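Local coordinates for protein Exo-beta-1,3-glucanase (Streptomyces sp. SirexAA-E, PDB 4PEY) that cleaves glucose units from the non-reducing ends of laminarin and other beta-1,3-glucans as a secreted family 55 exo-glucanase, at residues A417-H422 with F438-V443. The protein carries 1 engineered substitution. Residues are numbered along the deposited sequence; the frame is centred on the assembly and turned at random.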
ATOM      1  N   ALA A 417       2.829  -5.431  18.696  1.00 11.59           N
ATOM      2  CA  ALA A 417       3.529  -4.459  17.864  1.00 11.55           C
ATOM      3  C   ALA A 417       2.996  -3.086  18.262  1.00 10.80           C
ATOM      4  O   ALA A 417       1.873  -2.726  17.902  1.00 12.23           O
ATOM      5  CB  ALA A 417       3.317  -4.742  16.366  1.00 12.69           C
ATOM      6  N   ASP A 418       3.772  -2.347  19.050  1.00 11.64           N
ATOM      7  CA  ASP A 418       3.261  -1.120  19.653  1.00 11.90           C
ATOM      8  C   ASP A 418       3.006  -0.007  18.638  1.00 11.89           C
ATOM      9  O   ASP A 418       1.968   0.642  18.686  1.00 12.42           O
ATOM     10  CB  ASP A 418       4.219  -0.608  20.737  1.00 14.50           C
ATOM     11  CG  ASP A 418       4.054  -1.339  22.065  1.00 15.65           C
ATOM     12  OD1 ASP A 418       3.069  -2.094  22.226  1.00 15.29           O
ATOM     13  OD2 ASP A 418       4.903  -1.135  22.962  1.00 18.58           O
ATOM     14  N   TYR A 419       3.949   0.219  17.727  1.00 10.94           N
ATOM     15  CA  TYR A 419       3.901   1.401  16.861  1.00  9.44           C
ATOM     16  C   TYR A 419       4.007   1.010  15.388  1.00 10.73           C
ATOM     17  O   TYR A 419       4.869   0.213  15.008  1.00 11.49           O
ATOM     18  CB  TYR A 419       5.029   2.371  17.219  1.00 11.29           C
ATOM     19  CG  TYR A 419       5.100   2.722  18.691  1.00 12.07           C
ATOM     20  CD1 TYR A 419       4.167   3.572  19.269  1.00 14.29           C
ATOM     21  CD2 TYR A 419       6.100   2.202  19.497  1.00 13.70           C
ATOM     22  CE1 TYR A 419       4.227   3.901  20.621  1.00 14.18           C
ATOM     23  CE2 TYR A 419       6.174   2.524  20.845  1.00 14.69           C
ATOM     24  CZ  TYR A 419       5.241   3.376  21.402  1.00 15.43           C
ATOM     25  OH  TYR A 419       5.319   3.684  22.737  1.00 18.85           O
ATOM     26  N   GLY A 420       3.140   1.581  14.558  1.00 10.50           N
ATOM     27  CA  GLY A 420       3.147   1.267  13.138  1.00 10.66           C
ATOM     28  C   GLY A 420       4.162   2.093  12.372  1.00 11.23           C
ATOM     29  O   GLY A 420       5.237   1.610  12.026  1.00 13.08           O
ATOM     30  N   VAL A 421       3.822   3.355  12.122  1.00 10.33           N
ATOM     31  CA  VAL A 421       4.687   4.273  11.389  1.00 11.71           C
ATOM     32  C   VAL A 421       5.023   5.473  12.263  1.00 12.38           C
ATOM     33  O   VAL A 421       4.139   6.041  12.913  1.00 13.06           O
ATOM     34  CB  VAL A 421       4.016   4.761  10.081  1.00 11.03           C
ATOM     35  CG1 VAL A 421       4.916   5.747   9.331  1.00 13.40           C
ATOM     36  CG2 VAL A 421       3.641   3.573   9.186  1.00 12.16           C
ATOM     37  N   HIS A 422       6.297   5.853  12.284  1.00 11.09           N
ATOM     38  CA  HIS A 422       6.720   7.050  12.994  1.00 10.21           C
ATOM     39  C   HIS A 422       7.457   7.946  12.005  1.00 10.99           C
ATOM     40  O   HIS A 422       8.526   7.574  11.515  1.00 11.97           O
ATOM     41  CB  HIS A 422       7.613   6.701  14.187  1.00 12.90           C
ATOM     42  CG  HIS A 422       7.943   7.876  15.054  1.00 14.21           C
ATOM     43  ND1 HIS A 422       8.922   7.841  16.025  1.00 17.79           N
ATOM     44  CD2 HIS A 422       7.417   9.124  15.093  1.00 14.22           C
ATOM     45  CE1 HIS A 422       8.978   9.016  16.631  1.00 17.48           C
ATOM     46  NE2 HIS A 422       8.074   9.810  16.084  1.00 16.10           N
ATOM     47  N   PHE A 438      -2.232  -1.787  15.752  1.00 10.81           N
ATOM     48  CA  PHE A 438      -1.082  -1.706  16.658  1.00 10.64           C
ATOM     49  C   PHE A 438      -1.507  -1.514  18.117  1.00 11.10           C
ATOM     50  O   PHE A 438      -2.601  -1.002  18.398  1.00 12.64           O
ATOM     51  CB  PHE A 438      -0.132  -0.609  16.163  1.00 12.14           C
ATOM     52  CG  PHE A 438       0.533  -1.012  14.896  1.00 10.86           C
ATOM     53  CD1 PHE A 438       1.744  -1.691  14.923  1.00 11.47           C
ATOM     54  CD2 PHE A 438      -0.123  -0.856  13.679  1.00 11.20           C
ATOM     55  CE1 PHE A 438       2.319  -2.151  13.755  1.00 11.66           C
ATOM     56  CE2 PHE A 438       0.438  -1.325  12.511  1.00 12.04           C
ATOM     57  CZ  PHE A 438       1.662  -1.979  12.545  1.00 11.95           C
ATOM     58  N   ASN A 439      -0.676  -1.983  19.045  1.00 10.77           N
ATOM     59  CA  ASN A 439      -1.059  -1.935  20.459  1.00 12.07           C
ATOM     60  C   ASN A 439      -1.106  -0.502  20.991  1.00 13.69           C
ATOM     61  O   ASN A 439      -1.861  -0.216  21.923  1.00 13.88           O
ATOM     62  CB  ASN A 439      -0.110  -2.776  21.338  1.00 13.27           C
ATOM     63  CG  ASN A 439      -0.123  -4.260  20.989  1.00 13.09           C
ATOM     64  OD1 ASN A 439       0.253  -4.652  19.886  1.00 14.12           O
ATOM     65  ND2 ASN A 439      -0.506  -5.097  21.953  1.00 14.65           N
ATOM     66  N   LYS A 440      -0.303   0.389  20.407  1.00 12.69           N
ATOM     67  CA  LYS A 440      -0.294   1.795  20.807  1.00 11.81           C
ATOM     68  C   LYS A 440      -0.605   2.696  19.601  1.00 12.66           C
ATOM     69  O   LYS A 440      -1.623   2.479  18.941  1.00 13.64           O
ATOM     70  CB  LYS A 440       1.036   2.139  21.485  1.00 13.62           C
ATOM     71  CG  LYS A 440       1.252   1.269  22.734  1.00 14.23           C
ATOM     72  CD  LYS A 440       2.428   1.704  23.578  1.00 15.64           C
ATOM     73  CE  LYS A 440       2.549   0.808  24.812  1.00 18.64           C
ATOM     74  NZ  LYS A 440       1.326   0.868  25.672  1.00 26.42           N
ATOM     75  N   TYR A 441       0.221   3.705  19.321  1.00 12.08           N
ATOM     76  CA  TYR A 441      -0.064   4.615  18.207  1.00 11.46           C
ATOM     77  C   TYR A 441       0.194   3.960  16.856  1.00 11.83           C
ATOM     78  O   TYR A 441       1.337   3.612  16.540  1.00 11.52           O
ATOM     79  CB  TYR A 441       0.796   5.885  18.277  1.00 12.85           C
ATOM     80  CG  TYR A 441       0.590   6.776  19.476  1.00 13.07           C
ATOM     81  CD1 TYR A 441      -0.629   7.401  19.707  1.00 14.64           C
ATOM     82  CD2 TYR A 441       1.636   7.039  20.349  1.00 14.38           C
ATOM     83  CE1 TYR A 441      -0.808   8.242  20.797  1.00 15.90           C
ATOM     84  CE2 TYR A 441       1.471   7.879  21.431  1.00 16.00           C
ATOM     85  CZ  TYR A 441       0.244   8.474  21.655  1.00 17.61           C
ATOM     86  OH  TYR A 441       0.084   9.313  22.737  1.00 20.13           O
ATOM     87  N   ASP A 442      -0.838   3.834  16.027  1.00 11.32           N
ATOM     88  CA  ASP A 442      -0.623   3.283  14.691  1.00 11.07           C
ATOM     89  C   ASP A 442       0.286   4.197  13.870  1.00 11.85           C
ATOM     90  O   ASP A 442       1.238   3.721  13.259  1.00 11.70           O
ATOM     91  CB  ASP A 442      -1.958   3.048  13.992  1.00 11.79           C
ATOM     92  CG  ASP A 442      -2.923   2.270  14.858  1.00 12.65           C
ATOM     93  OD1 ASP A 442      -3.479   2.884  15.797  1.00 13.07           O
ATOM     94  OD2 ASP A 442      -3.120   1.050  14.619  1.00 11.99           O
ATOM     95  N   VAL A 443      -0.003   5.497  13.867  1.00 10.66           N
ATOM     96  CA  VAL A 443       0.852   6.482  13.207  1.00 11.23           C
ATOM     97  C   VAL A 443       1.171   7.612  14.175  1.00 11.34           C
ATOM     98  O   VAL A 443       0.270   8.131  14.848  1.00 12.52           O
ATOM     99  CB  VAL A 443       0.184   7.071  11.930  1.00 10.45           C
ATOM    100  CG1 VAL A 443       1.019   8.217  11.346  1.00 11.53           C
ATOM    101  CG2 VAL A 443      -0.020   5.979  10.885  1.00 10.96           C
TER
HETATM  102  O   HOH W   1       3.624   4.984  15.601  1.00 14.35           O
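F438 lies with one ring face against the backbone of G420, whose CA stands 3.5 Å from the ring centroid and only 8° off its normal, a CH-pi contact over the centre. Having no side chain, G420 leaves room for the carbonyl O of D442, 3.1 Å from its CA, and for the ring. With CG beside its own backbone N (chi1 -70°), F438 also brings CD1 to within 3.7 Å of A417 CB, while A417 O meets the ring at its edge. That carbonyl accepts N439 N, and N439 OD1 turns back to take A417 N at 2.9 Å, an almost straight bond (169°) that reaches the amide oxygen from above its plane; the two residues thus clasp each other through a backbone and a side-chain bond. One residue on, K440 N sits on a lone pair of D418 O. The K440 side chain runs alongside D418, CE 3.6 Å from OD2, and passes the Y419 phenol with CD beside OH; its ammonium goes on to Y477 OH, whereas the D418 carboxylate pairs with R416. Y419 and Y441 point the same way, side by side, with CE1 of the former 4.1 Å from CD2 of the latter. Between the backbones, V421 N binds D442 O at 2.8 Å, and a water donates to both V421 O and Y441 O. D442 OD2 accepts F438 N, bracing the bend of its own segment, and its OD1 pairs with K459. The contact ends where V421 and V443 form a parallel bridge between strands 419-423 and 443-445, neighbours in a parallel sheet of the right-handed beta-helical fold of this family. V401 of strand 399-403 touches F438 and V421, and N439 touches R403, a substrate-binding residue of that strand; strand 385-389 flanks 417-422 on the side away from 443-445.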